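Local coordinates for protein taurocyamine kinase (Schistosoma mansoni, PDB 4WOD) that catalyses the reversible, magnesium-dependent transfer of a phosphate group between ATP and the guanidino compound taurocyamine, at residues H20-K25 and G58-R63; V11-D16 and T52-P57; E4-L9 and G44-C49. The protein carries 4 engineered substitutions. All coordinates share one frame; numbering follows the deposited sequence.

Contact 1. Residues H20-K25 and G58-R63; sequences HSLTKK and GALLPR. With ARG (arginine), chain B.
Ala59, Leu60, Leu61 and Arg63 wall the arginine-binding pocket here, and the start of helix 22-26 packs behind their loop. Leu22 N donates to Leu60 O (2.9 Å, 143° at the hydrogen), approaching in the carbonyl plane. Leu22 CD1 lies 3.7 Å from Leu61 CD2, the two leucines running side by side in the same direction. Ser21 caps the helix, its OG accepting from Lys24 N and also bonded to Asn19, while its CB sits 3.1 Å from Ala59 O. Thr23 OG1 is carried beside its own backbone N (chi1 -69°), where it packs 3.1 Å from Pro62 CD and is hydrogen-bonded to Asn53. On the pocket side the ligand carboxylate is divided: its O receives Leu60 N at 2.8 Å, whereas OXT is gripped by Leu61 N (3.0 Å), by Arg63 NH1 (2.9 Å) and, weakly, by Arg63 NH2. A bend at chi2 (-68°) folds Arg63 back, and a second bond from NH1, to Pro62 O at 3.1 Å, helps hold the guanidinium; the ligand CD lies over one of its faces. Backbone amides and one arginine receiving the carboxylate suit the guanidino-specificity loop of phosphagen kinases, to which this segment probably corresponds.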
ATOM      1  N   HIS A  20      -0.763 -17.205   6.746  1.00 23.11           N
ATOM      2  CA  HIS A  20      -0.346 -16.861   5.394  1.00 23.11           C
ATOM      3  C   HIS A  20       1.166 -16.702   5.336  1.00 26.24           C
ATOM      4  O   HIS A  20       1.681 -15.819   4.646  1.00 25.80           O
ATOM      5  CB  HIS A  20      -1.023 -15.570   4.931  1.00 27.19           C
ATOM      6  CG  HIS A  20      -2.512 -15.605   5.056  1.00 27.66           C
ATOM      7  ND1 HIS A  20      -3.199 -14.851   5.980  1.00 33.74           N
ATOM      8  CD2 HIS A  20      -3.442 -16.331   4.395  1.00 32.89           C
ATOM      9  CE1 HIS A  20      -4.492 -15.098   5.871  1.00 34.63           C
ATOM     10  NE2 HIS A  20      -4.666 -15.996   4.921  1.00 34.41           N
ATOM     11  N   SER A  21       1.868 -17.544   6.082  1.00 22.08           N
ATOM     12  CA  SER A  21       3.315 -17.394   6.246  1.00 22.87           C
ATOM     13  C   SER A  21       4.061 -17.900   5.028  1.00 20.79           C
ATOM     14  O   SER A  21       3.518 -18.681   4.253  1.00 20.07           O
ATOM     15  CB  SER A  21       3.783 -18.135   7.502  1.00 23.58           C
ATOM     16  OG  SER A  21       3.335 -19.490   7.527  1.00 18.37           O
ATOM     17  N   LEU A  22       5.313 -17.476   4.855  1.00 18.17           N
ATOM     18  CA  LEU A  22       6.157 -18.101   3.845  1.00 20.16           C
ATOM     19  C   LEU A  22       6.458 -19.545   4.238  1.00 20.68           C
ATOM     20  O   LEU A  22       6.771 -20.363   3.378  1.00 18.89           O
ATOM     21  CB  LEU A  22       7.455 -17.333   3.647  1.00 15.59           C
ATOM     22  CG  LEU A  22       7.300 -15.910   3.102  1.00 24.14           C
ATOM     23  CD1 LEU A  22       8.636 -15.168   3.109  1.00 23.31           C
ATOM     24  CD2 LEU A  22       6.703 -15.938   1.687  1.00 25.97           C
ATOM     25  N   THR A  23       6.381 -19.853   5.532  1.00 18.97           N
ATOM     26  CA  THR A  23       6.540 -21.241   5.996  1.00 15.97           C
ATOM     27  C   THR A  23       5.457 -22.121   5.413  1.00 18.63           C
ATOM     28  O   THR A  23       5.706 -23.237   4.968  1.00 20.60           O
ATOM     29  CB  THR A  23       6.483 -21.345   7.532  1.00 19.97           C
ATOM     30  OG1 THR A  23       7.648 -20.731   8.087  1.00 19.88           O
ATOM     31  CG2 THR A  23       6.431 -22.804   7.973  1.00 16.04           C
ATOM     32  N   LYS A  24       4.241 -21.609   5.413  1.00 15.86           N
ATOM     33  CA  LYS A  24       3.113 -22.333   4.853  1.00 18.86           C
ATOM     34  C   LYS A  24       3.328 -22.512   3.345  1.00 22.00           C
ATOM     35  O   LYS A  24       3.073 -23.578   2.786  1.00 22.33           O
ATOM     36  CB  LYS A  24       1.818 -21.580   5.135  1.00 18.54           C
ATOM     37  CG  LYS A  24       0.571 -22.202   4.551  1.00 21.32           C
ATOM     38  CD  LYS A  24      -0.628 -21.494   5.120  1.00 18.95           C
ATOM     39  CE  LYS A  24      -1.925 -22.032   4.574  1.00 24.13           C
ATOM     40  NZ  LYS A  24      -3.050 -21.670   5.471  1.00 24.20           N
ATOM     41  N   LYS A  25       3.861 -21.471   2.716  1.00 19.79           N
ATOM     42  CA  LYS A  25       4.043 -21.451   1.271  1.00 19.26           C
ATOM     43  C   LYS A  25       5.034 -22.503   0.809  1.00 21.46           C
ATOM     44  O   LYS A  25       4.801 -23.179  -0.185  1.00 23.92           O
ATOM     45  CB  LYS A  25       4.492 -20.061   0.831  1.00 20.68           C
ATOM     46  CG  LYS A  25       4.590 -19.862  -0.662  1.00 22.34           C
ATOM     47  CD  LYS A  25       4.656 -18.374  -0.971  1.00 27.88           C
ATOM     48  CE  LYS A  25       5.059 -18.097  -2.401  1.00 30.15           C
ATOM     49  NZ  LYS A  25       5.216 -16.620  -2.588  1.00 32.73           N
ATOM     50  N   GLY A  58       0.261 -15.262  12.703  1.00 22.58           N
ATOM     51  CA  GLY A  58       0.678 -13.947  12.246  1.00 22.95           C
ATOM     52  C   GLY A  58       2.139 -13.908  11.836  1.00 25.22           C
ATOM     53  O   GLY A  58       2.573 -12.996  11.138  1.00 27.40           O
ATOM     54  N   ALA A  59       2.905 -14.900  12.275  1.00 25.33           N
ATOM     55  CA  ALA A  59       4.335 -14.952  11.971  1.00 23.14           C
ATOM     56  C   ALA A  59       4.572 -15.271  10.494  1.00 22.30           C
ATOM     57  O   ALA A  59       4.033 -16.233   9.960  1.00 22.72           O
ATOM     58  CB  ALA A  59       5.023 -15.974  12.857  1.00 23.51           C
ATOM     59  N   LEU A  60       5.401 -14.462   9.849  1.00 20.65           N
ATOM     60  CA  LEU A  60       5.705 -14.605   8.431  1.00 20.79           C
ATOM     61  C   LEU A  60       6.773 -15.666   8.112  1.00 21.26           C
ATOM     62  O   LEU A  60       6.728 -16.327   7.070  1.00 20.57           O
ATOM     63  CB  LEU A  60       6.169 -13.254   7.894  1.00 25.55           C
ATOM     64  CG  LEU A  60       6.281 -13.143   6.381  1.00 25.23           C
ATOM     65  CD1 LEU A  60       4.914 -13.380   5.776  1.00 21.62           C
ATOM     66  CD2 LEU A  60       6.813 -11.760   6.004  1.00 31.18           C
ATOM     67  N   LEU A  61       7.735 -15.804   9.013  1.00 20.13           N
ATOM     68  CA  LEU A  61       8.948 -16.591   8.777  1.00 19.22           C
ATOM     69  C   LEU A  61       9.119 -17.761   9.748  1.00 18.40           C
ATOM     70  O   LEU A  61       8.592 -17.733  10.850  1.00 19.13           O
ATOM     71  CB  LEU A  61      10.174 -15.679   8.875  1.00 16.10           C
ATOM     72  CG  LEU A  61      10.266 -14.607   7.789  1.00 23.05           C
ATOM     73  CD1 LEU A  61      11.477 -13.722   8.007  1.00 23.27           C
ATOM     74  CD2 LEU A  61      10.309 -15.239   6.413  1.00 21.82           C
ATOM     75  N   PRO A  62       9.857 -18.806   9.331  1.00 18.82           N
ATOM     76  CA  PRO A  62      10.257 -19.812  10.321  1.00 16.94           C
ATOM     77  C   PRO A  62      11.348 -19.233  11.215  1.00 18.57           C
ATOM     78  O   PRO A  62      11.719 -18.060  11.055  1.00 17.30           O
ATOM     79  CB  PRO A  62      10.817 -20.959   9.472  1.00 16.71           C
ATOM     80  CG  PRO A  62      11.317 -20.250   8.179  1.00 19.94           C
ATOM     81  CD  PRO A  62      10.292 -19.143   7.963  1.00 18.06           C
ATOM     82  N   ARG A  63      11.892 -20.041  12.111  1.00 14.96           N
ATOM     83  CA  ARG A  63      13.140 -19.649  12.750  1.00 18.71           C
ATOM     84  C   ARG A  63      14.141 -20.753  12.467  1.00 18.41           C
ATOM     85  O   ARG A  63      13.918 -21.570  11.580  1.00 20.22           O
ATOM     86  CB  ARG A  63      12.938 -19.386  14.252  1.00 15.72           C
ATOM     87  CG  ARG A  63      11.896 -18.265  14.550  1.00 15.53           C
ATOM     88  CD  ARG A  63      12.391 -16.850  14.106  1.00 18.21           C
ATOM     89  NE  ARG A  63      11.495 -15.745  14.488  1.00 16.34           N
ATOM     90  CZ  ARG A  63      10.436 -15.345  13.793  1.00 19.45           C
ATOM     91  NH1 ARG A  63      10.091 -15.957  12.662  1.00 20.96           N
ATOM     92  NH2 ARG A  63       9.705 -14.319  14.230  1.00 22.53           N
TER
HETATM   93  N   ARG B 801       9.253 -11.228   9.598  1.00 28.73           N
HETATM   94  CA  ARG B 801       9.278 -12.031  10.789  1.00 33.12           C
HETATM   95  C   ARG B 801       8.070 -12.905  11.074  1.00 26.41           C
HETATM   96  O   ARG B 801       6.913 -12.420  11.017  1.00 23.55           O
HETATM   97  CB  ARG B 801       9.627 -11.206  11.973  1.00 40.46           C
HETATM   98  CG  ARG B 801      11.098 -11.000  12.102  1.00 35.81           C
HETATM   99  CD  ARG B 801      11.517 -11.741  13.319  1.00 36.02           C
HETATM  100  NE  ARG B 801      12.925 -11.585  13.530  1.00 35.69           N
HETATM  101  CZ  ARG B 801      13.441 -11.254  14.680  1.00 34.97           C
HETATM  102  NH1 ARG B 801      14.729 -11.133  14.808  1.00 37.48           N
HETATM  103  NH2 ARG B 801      12.653 -11.021  15.693  1.00 40.28           N
HETATM  104  OXT ARG B 801       8.439 -14.064  11.313  1.00 22.89           O

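Contact 2. Residues V11-D16 and T52-P57; sequences VKIRND and TNAYNP. Engineered in segment 11-16: Val11 (natural residue Ala).
Apolar packing centres on Ile13 and Ala54, whose CA atoms are 4.9 Å apart. Ile13 holds CG1 beside its own backbone N (chi1 -65°), which lays that methylene 3.5 Å from Ala54 CA; the Ala54 methyl also touches CG1. Beyond it, Ile13 CD1 reaches Asn53 CB at 3.8 Å. Lys12 adds a looser layer at the rim: its CB faces the methyl of Ala54, and its CE lies 4.2 Å from Tyr55 OH, the two side chains running across each other at a slant. Polar atoms gather at the far end of the contact. Asp16 swings its carboxylate toward the loop, with CG anti to the backbone N (chi1 -167°), and OD2 comes 3.5 Å from Pro57 CB. A water links the segments there, 2.6 Å from Asp16 OD2 and 3.1 Å from Asn53 O; OD2 also makes a salt bridge with Arg18. The Asn53 amide turns off, its ND2 bonding to Leu61 O. The C-terminal part of helix 6-14 thus rests on the kinked end of helix 46-55, which touches helix 190-194 through Thr52 and Tyr55 and has Thr23 of helix 22-26 as a neighbour at Asn53.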
ATOM      1  N   VAL A  11       0.340 -29.998   8.598  1.00 18.02           N
ATOM      2  CA  VAL A  11      -1.124 -30.025   8.613  1.00 20.96           C
ATOM      3  C   VAL A  11      -1.752 -28.880   9.434  1.00 23.97           C
ATOM      4  O   VAL A  11      -2.702 -28.241   8.972  1.00 28.94           O
ATOM      5  CB  VAL A  11      -1.622 -31.376   9.126  1.00 20.57           C
ATOM      6  CG1 VAL A  11      -3.121 -31.321   9.475  1.00 27.29           C
ATOM      7  CG2 VAL A  11      -1.351 -32.436   8.071  1.00 22.15           C
ATOM      8  N   LYS A  12      -1.218 -28.602  10.624  1.00 21.10           N
ATOM      9  CA  LYS A  12      -1.711 -27.492  11.446  1.00 23.15           C
ATOM     10  C   LYS A  12      -1.574 -26.146  10.731  1.00 23.98           C
ATOM     11  O   LYS A  12      -2.521 -25.351  10.665  1.00 22.68           O
ATOM     12  CB  LYS A  12      -0.965 -27.439  12.790  1.00 24.14           C
ATOM     13  CG  LYS A  12      -1.359 -28.520  13.784  1.00 25.75           C
ATOM     14  CD  LYS A  12      -0.596 -28.372  15.093  1.00 33.17           C
ATOM     15  CE  LYS A  12      -1.211 -29.228  16.179  1.00 32.19           C
ATOM     16  NZ  LYS A  12      -2.516 -28.672  16.639  1.00 44.57           N
ATOM     17  N   ILE A  13      -0.385 -25.901  10.196  1.00 21.53           N
ATOM     18  CA  ILE A  13      -0.111 -24.679   9.476  1.00 19.36           C
ATOM     19  C   ILE A  13      -0.986 -24.556   8.219  1.00 22.66           C
ATOM     20  O   ILE A  13      -1.510 -23.487   7.925  1.00 23.52           O
ATOM     21  CB  ILE A  13       1.386 -24.604   9.096  1.00 21.95           C
ATOM     22  CG1 ILE A  13       2.234 -24.503  10.375  1.00 18.51           C
ATOM     23  CG2 ILE A  13       1.637 -23.426   8.168  1.00 17.41           C
ATOM     24  CD1 ILE A  13       3.741 -24.767  10.191  1.00 16.08           C
ATOM     25  N   ARG A  14      -1.159 -25.648   7.481  1.00 23.09           N
ATOM     26  CA  ARG A  14      -1.974 -25.593   6.264  1.00 20.56           C
ATOM     27  C   ARG A  14      -3.464 -25.447   6.568  1.00 24.14           C
ATOM     28  O   ARG A  14      -4.173 -24.727   5.878  1.00 28.78           O
ATOM     29  CB  ARG A  14      -1.741 -26.827   5.413  1.00 24.72           C
ATOM     30  CG  ARG A  14      -0.510 -26.707   4.576  1.00 29.90           C
ATOM     31  CD  ARG A  14      -0.378 -27.880   3.642  1.00 32.20           C
ATOM     32  NE  ARG A  14       0.617 -27.612   2.617  1.00 34.75           N
ATOM     33  CZ  ARG A  14       0.938 -28.468   1.656  1.00 32.65           C
ATOM     34  NH1 ARG A  14       0.344 -29.656   1.606  1.00 33.93           N
ATOM     35  NH2 ARG A  14       1.854 -28.134   0.755  1.00 26.56           N
ATOM     36  N   ASN A  15      -3.933 -26.126   7.608  1.00 27.70           N
ATOM     37  CA  ASN A  15      -5.346 -26.061   7.983  1.00 32.60           C
ATOM     38  C   ASN A  15      -5.747 -24.740   8.635  1.00 34.69           C
ATOM     39  O   ASN A  15      -6.921 -24.520   8.931  1.00 34.59           O
ATOM     40  CB  ASN A  15      -5.703 -27.206   8.933  1.00 30.17           C
ATOM     41  CG  ASN A  15      -5.877 -28.527   8.214  1.00 36.36           C
ATOM     42  OD1 ASN A  15      -5.962 -28.574   6.981  1.00 39.25           O
ATOM     43  ND2 ASN A  15      -5.944 -29.613   8.985  1.00 38.81           N
ATOM     44  N   ASP A  16      -4.776 -23.867   8.874  1.00 28.29           N
ATOM     45  CA  ASP A  16      -5.065 -22.630   9.580  1.00 32.20           C
ATOM     46  C   ASP A  16      -5.311 -21.497   8.589  1.00 34.53           C
ATOM     47  O   ASP A  16      -4.387 -21.017   7.925  1.00 28.46           O
ATOM     48  CB  ASP A  16      -3.926 -22.281  10.538  1.00 26.08           C
ATOM     49  CG  ASP A  16      -4.306 -21.185  11.518  1.00 28.85           C
ATOM     50  OD1 ASP A  16      -5.414 -20.613  11.390  1.00 26.49           O
ATOM     51  OD2 ASP A  16      -3.487 -20.887  12.416  1.00 32.87           O
ATOM     52  N   THR A  52       6.980 -22.630  15.683  1.00 15.05           N
ATOM     53  CA  THR A  52       6.314 -21.388  16.082  1.00 18.79           C
ATOM     54  C   THR A  52       5.246 -20.965  15.053  1.00 16.98           C
ATOM     55  O   THR A  52       4.257 -20.311  15.405  1.00 19.95           O
ATOM     56  CB  THR A  52       7.341 -20.236  16.293  1.00 18.11           C
ATOM     57  OG1 THR A  52       6.776 -19.217  17.134  1.00 15.86           O
ATOM     58  CG2 THR A  52       7.769 -19.630  14.947  1.00 20.00           C
ATOM     59  N   ASN A  53       5.411 -21.365  13.796  1.00 16.19           N
ATOM     60  CA  ASN A  53       4.415 -21.005  12.783  1.00 16.54           C
ATOM     61  C   ASN A  53       3.092 -21.718  13.007  1.00 16.62           C
ATOM     62  O   ASN A  53       2.032 -21.191  12.675  1.00 20.24           O
ATOM     63  CB  ASN A  53       4.921 -21.307  11.383  1.00 15.16           C
ATOM     64  CG  ASN A  53       6.126 -20.481  11.017  1.00 20.12           C
ATOM     65  OD1 ASN A  53       7.215 -21.021  10.793  1.00 20.24           O
ATOM     66  ND2 ASN A  53       5.944 -19.163  10.939  1.00 18.06           N
ATOM     67  N   ALA A  54       3.162 -22.922  13.550  1.00 18.55           N
ATOM     68  CA  ALA A  54       1.959 -23.708  13.817  1.00 18.38           C
ATOM     69  C   ALA A  54       1.061 -23.057  14.859  1.00 23.68           C
ATOM     70  O   ALA A  54      -0.141 -23.308  14.888  1.00 26.66           O
ATOM     71  CB  ALA A  54       2.336 -25.116  14.269  1.00 22.82           C
ATOM     72  N   TYR A  55       1.642 -22.243  15.737  1.00 18.45           N
ATOM     73  CA  TYR A  55       0.889 -21.702  16.863  1.00 21.68           C
ATOM     74  C   TYR A  55       0.725 -20.203  16.773  1.00 23.32           C
ATOM     75  O   TYR A  55      -0.113 -19.638  17.452  1.00 22.71           O
ATOM     76  CB  TYR A  55       1.557 -22.090  18.177  1.00 19.60           C
ATOM     77  CG  TYR A  55       1.671 -23.587  18.267  1.00 24.56           C
ATOM     78  CD1 TYR A  55       0.533 -24.378  18.394  1.00 28.76           C
ATOM     79  CD2 TYR A  55       2.901 -24.217  18.174  1.00 21.24           C
ATOM     80  CE1 TYR A  55       0.627 -25.760  18.447  1.00 25.41           C
ATOM     81  CE2 TYR A  55       3.005 -25.598  18.225  1.00 25.13           C
ATOM     82  CZ  TYR A  55       1.869 -26.360  18.358  1.00 27.37           C
ATOM     83  OH  TYR A  55       1.973 -27.726  18.421  1.00 31.97           O
ATOM     84  N   ASN A  56       1.527 -19.569  15.929  1.00 15.52           N
ATOM     85  CA  ASN A  56       1.410 -18.136  15.713  1.00 22.77           C
ATOM     86  C   ASN A  56       1.167 -17.813  14.238  1.00 24.41           C
ATOM     87  O   ASN A  56       2.105 -17.568  13.477  1.00 21.38           O
ATOM     88  CB  ASN A  56       2.666 -17.438  16.227  1.00 15.00           C
ATOM     89  CG  ASN A  56       2.914 -17.723  17.696  1.00 22.59           C
ATOM     90  OD1 ASN A  56       3.645 -18.657  18.048  1.00 24.64           O
ATOM     91  ND2 ASN A  56       2.283 -16.938  18.565  1.00 20.25           N
ATOM     92  N   PRO A  57      -0.112 -17.804  13.824  1.00 24.20           N
ATOM     93  CA  PRO A  57      -0.410 -17.608  12.400  1.00 25.01           C
ATOM     94  C   PRO A  57       0.017 -16.243  11.840  1.00 23.96           C
ATOM     95  O   PRO A  57       0.140 -16.114  10.625  1.00 23.91           O
ATOM     96  CB  PRO A  57      -1.937 -17.776  12.333  1.00 26.36           C
ATOM     97  CG  PRO A  57      -2.422 -17.558  13.737  1.00 31.95           C
ATOM     98  CD  PRO A  57      -1.320 -18.021  14.639  1.00 24.36           C
TER
HETATM   99  O   HOH W   1      -0.979 -21.479  12.216  1.00 25.60           O

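Contact 3. Residues E4-L9 and G44-C49; sequences ESLQNL and GTLAQC
Glu4, whose carbonyl O rests 3.6 Å from Ala47 CB, uses its carboxylate within its own segment: OE2 accepts from Asn8 ND2 at 2.9 Å, a straight bond (164°) that meets the oxygen nearly end-on and lies close to the amide plane. The next residue, Ser5, caps helix 6-14, its OG accepting from Asn8 N at 3.2 Å, so Asn8 ties down the helix start through both backbone and side chain. The partner helix begins in a comparable way. Thr45 and Gln48 form a capping box, with Gln48 N donating to Thr45 OG1 and Thr45 N returning a bond to Gln48 OE1, the donor standing above the plane of that carbonyl; Gln48 NE2 goes on to Met1 O. Between the two starts the contact is mainly apolar. The Ala47 methyl points at the other helix and is met by Leu9 CD1 at 3.8 Å and by Leu6 CB. Leu9 CD1 also presses on Ala47 O, 3.3 Å away. In Leu6, CG lies trans to N (chi1 -178°), placing CD1 beside Ala47 N at 3.8 Å and CD2 against Leu46 CD2 at 3.9 Å. Val32 of helix 29-35 touches Leu6, while Ile31 and Tyr35 of that helix, with Phe76 of helix 74-84, close on Leu46. Polar groups cap each helix from within its own segment, and the join is left mainly to three leucines and Ala47, whose methyl also meets Glu4 O: the small residue lets the backbones come close, with the CA atoms of Leu6 and Ala47 4.6 Å apart.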
ATOM      1  N   GLU A   4       6.009 -31.431  18.138  1.00 16.96           N
ATOM      2  CA  GLU A   4       5.298 -32.422  17.312  1.00 18.50           C
ATOM      3  C   GLU A   4       6.061 -32.832  16.045  1.00 19.57           C
ATOM      4  O   GLU A   4       6.967 -32.119  15.580  1.00 17.89           O
ATOM      5  CB  GLU A   4       3.920 -31.888  16.902  1.00 19.15           C
ATOM      6  CG  GLU A   4       3.063 -31.468  18.070  1.00 28.58           C
ATOM      7  CD  GLU A   4       1.564 -31.559  17.796  1.00 29.46           C
ATOM      8  OE1 GLU A   4       0.820 -30.783  18.433  1.00 38.67           O
ATOM      9  OE2 GLU A   4       1.130 -32.413  16.984  1.00 27.86           O
ATOM     10  N   SER A   5       5.692 -33.980  15.483  1.00 13.31           N
ATOM     11  CA  SER A   5       6.165 -34.339  14.143  1.00 14.99           C
ATOM     12  C   SER A   5       6.001 -33.211  13.126  1.00 18.21           C
ATOM     13  O   SER A   5       5.039 -32.427  13.171  1.00 15.35           O
ATOM     14  CB  SER A   5       5.450 -35.592  13.631  1.00 15.18           C
ATOM     15  OG  SER A   5       4.076 -35.324  13.475  1.00 18.20           O
ATOM     16  N   LEU A   6       6.971 -33.126  12.224  1.00 13.20           N
ATOM     17  CA  LEU A   6       6.912 -32.183  11.115  1.00 18.72           C
ATOM     18  C   LEU A   6       5.618 -32.343  10.306  1.00 18.93           C
ATOM     19  O   LEU A   6       4.963 -31.354   9.968  1.00 14.94           O
ATOM     20  CB  LEU A   6       8.134 -32.360  10.208  1.00 15.62           C
ATOM     21  CG  LEU A   6       8.287 -31.432   9.002  1.00 17.62           C
ATOM     22  CD1 LEU A   6       8.444 -29.978   9.449  1.00 12.96           C
ATOM     23  CD2 LEU A   6       9.467 -31.897   8.161  1.00 15.59           C
ATOM     24  N   GLN A   7       5.213 -33.580  10.042  1.00 15.32           N
ATOM     25  CA  GLN A   7       3.965 -33.752   9.299  1.00 19.81           C
ATOM     26  C   GLN A   7       2.771 -33.160  10.054  1.00 18.65           C
ATOM     27  O   GLN A   7       1.899 -32.544   9.426  1.00 19.59           O
ATOM     28  CB  GLN A   7       3.717 -35.228   8.963  1.00 18.96           C
ATOM     29  CG  GLN A   7       3.688 -36.149  10.158  1.00 19.25           C
ATOM     30  CD  GLN A   7       3.523 -37.615   9.762  1.00 17.62           C
ATOM     31  OE1 GLN A   7       3.519 -37.962   8.578  1.00 22.95           O
ATOM     32  NE2 GLN A   7       3.383 -38.471  10.754  1.00 20.05           N
ATOM     33  N   ASN A   8       2.729 -33.310  11.383  1.00 14.68           N
ATOM     34  CA  ASN A   8       1.645 -32.710  12.172  1.00 18.82           C
ATOM     35  C   ASN A   8       1.635 -31.207  12.064  1.00 18.36           C
ATOM     36  O   ASN A   8       0.583 -30.582  11.975  1.00 13.96           O
ATOM     37  CB  ASN A   8       1.748 -33.062  13.659  1.00 15.33           C
ATOM     38  CG  ASN A   8       1.279 -34.475  13.963  1.00 19.80           C
ATOM     39  OD1 ASN A   8       1.140 -35.294  13.060  1.00 18.72           O
ATOM     40  ND2 ASN A   8       1.058 -34.766  15.244  1.00 20.39           N
ATOM     41  N   LEU A   9       2.826 -30.629  12.125  1.00 16.94           N
ATOM     42  CA  LEU A   9       2.976 -29.179  12.130  1.00 18.69           C
ATOM     43  C   LEU A   9       2.565 -28.619  10.762  1.00 18.38           C
ATOM     44  O   LEU A   9       1.925 -27.560  10.663  1.00 18.79           O
ATOM     45  CB  LEU A   9       4.428 -28.793  12.490  1.00 14.68           C
ATOM     46  CG  LEU A   9       4.916 -29.047  13.931  1.00 21.72           C
ATOM     47  CD1 LEU A   9       6.398 -28.633  14.131  1.00 15.81           C
ATOM     48  CD2 LEU A   9       4.020 -28.375  14.965  1.00 19.42           C
ATOM     49  N   GLY A  44      19.434 -30.499  15.522  1.00 17.10           N
ATOM     50  CA  GLY A  44      18.142 -29.849  15.354  1.00 16.08           C
ATOM     51  C   GLY A  44      17.346 -30.392  14.174  1.00 17.47           C
ATOM     52  O   GLY A  44      17.915 -30.966  13.247  1.00 16.68           O
ATOM     53  N   THR A  45      16.022 -30.209  14.222  1.00 16.86           N
ATOM     54  CA  THR A  45      15.114 -30.659  13.169  1.00 12.67           C
ATOM     55  C   THR A  45      14.335 -29.509  12.547  1.00 18.07           C
ATOM     56  O   THR A  45      14.193 -28.445  13.168  1.00 14.54           O
ATOM     57  CB  THR A  45      14.091 -31.664  13.709  1.00 16.99           C
ATOM     58  OG1 THR A  45      13.262 -31.014  14.676  1.00 13.53           O
ATOM     59  CG2 THR A  45      14.792 -32.798  14.362  1.00 17.12           C
ATOM     60  N   LEU A  46      13.812 -29.732  11.336  1.00 15.92           N
ATOM     61  CA  LEU A  46      12.975 -28.744  10.660  1.00 14.27           C
ATOM     62  C   LEU A  46      11.682 -28.473  11.434  1.00 15.53           C
ATOM     63  O   LEU A  46      11.184 -27.344  11.438  1.00 14.64           O
ATOM     64  CB  LEU A  46      12.653 -29.205   9.235  1.00 13.11           C
ATOM     65  CG  LEU A  46      11.864 -28.322   8.261  1.00 15.83           C
ATOM     66  CD1 LEU A  46      12.448 -26.890   8.070  1.00 11.20           C
ATOM     67  CD2 LEU A  46      11.753 -29.025   6.913  1.00 14.58           C
ATOM     68  N   ALA A  47      11.130 -29.508  12.071  1.00 15.16           N
ATOM     69  CA  ALA A  47       9.990 -29.313  12.984  1.00 15.33           C
ATOM     70  C   ALA A  47      10.298 -28.222  14.022  1.00 19.46           C
ATOM     71  O   ALA A  47       9.461 -27.357  14.292  1.00 17.02           O
ATOM     72  CB  ALA A  47       9.621 -30.622  13.693  1.00 14.71           C
ATOM     73  N   GLN A  48      11.504 -28.249  14.590  1.00 15.84           N
ATOM     74  CA  GLN A  48      11.858 -27.230  15.570  1.00 18.88           C
ATOM     75  C   GLN A  48      11.892 -25.849  14.941  1.00 20.80           C
ATOM     76  O   GLN A  48      11.512 -24.864  15.601  1.00 20.06           O
ATOM     77  CB  GLN A  48      13.207 -27.542  16.222  1.00 16.58           C
ATOM     78  CG  GLN A  48      13.158 -28.699  17.175  1.00 17.91           C
ATOM     79  CD  GLN A  48      14.535 -29.059  17.663  1.00 20.42           C
ATOM     80  OE1 GLN A  48      15.513 -28.953  16.920  1.00 19.62           O
ATOM     81  NE2 GLN A  48      14.628 -29.470  18.918  1.00 16.86           N
ATOM     82  N   CYS A  49      12.339 -25.773  13.678  1.00 16.02           N
ATOM     83  CA  CYS A  49      12.364 -24.497  12.945  1.00 15.62           C
ATOM     84  C   CYS A  49      10.976 -23.894  12.684  1.00 14.59           C
ATOM     85  O   CYS A  49      10.811 -22.682  12.757  1.00 13.58           O
ATOM     86  CB  CYS A  49      13.065 -24.649  11.591  1.00 14.38           C
ATOM     87  SG  CYS A  49      14.789 -25.177  11.612  1.00 18.89           S
TER

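From the N terminus, helix 6-14 supplies one side of contact 3 and then of contact 2, and helix 22-26 begins contact 1. The return passes in the same order: the start of helix 46-55 closes contact 3, its end closes contact 2, and the following loop 58-63 closes contact 1. Each closure spans some 33 to 36 residues, and the three cross rather than nest. Contacts 2 and 3 lie along one helix pair and meet where Leu9 of contact 3 packs on Ala54 of contact 2. Asn53 bridges contacts 1 and 2, and a backbone bond from Arg63 to Cys49 joins contacts 1 and 3. Together they tie the N-terminal helices to the arginine pocket.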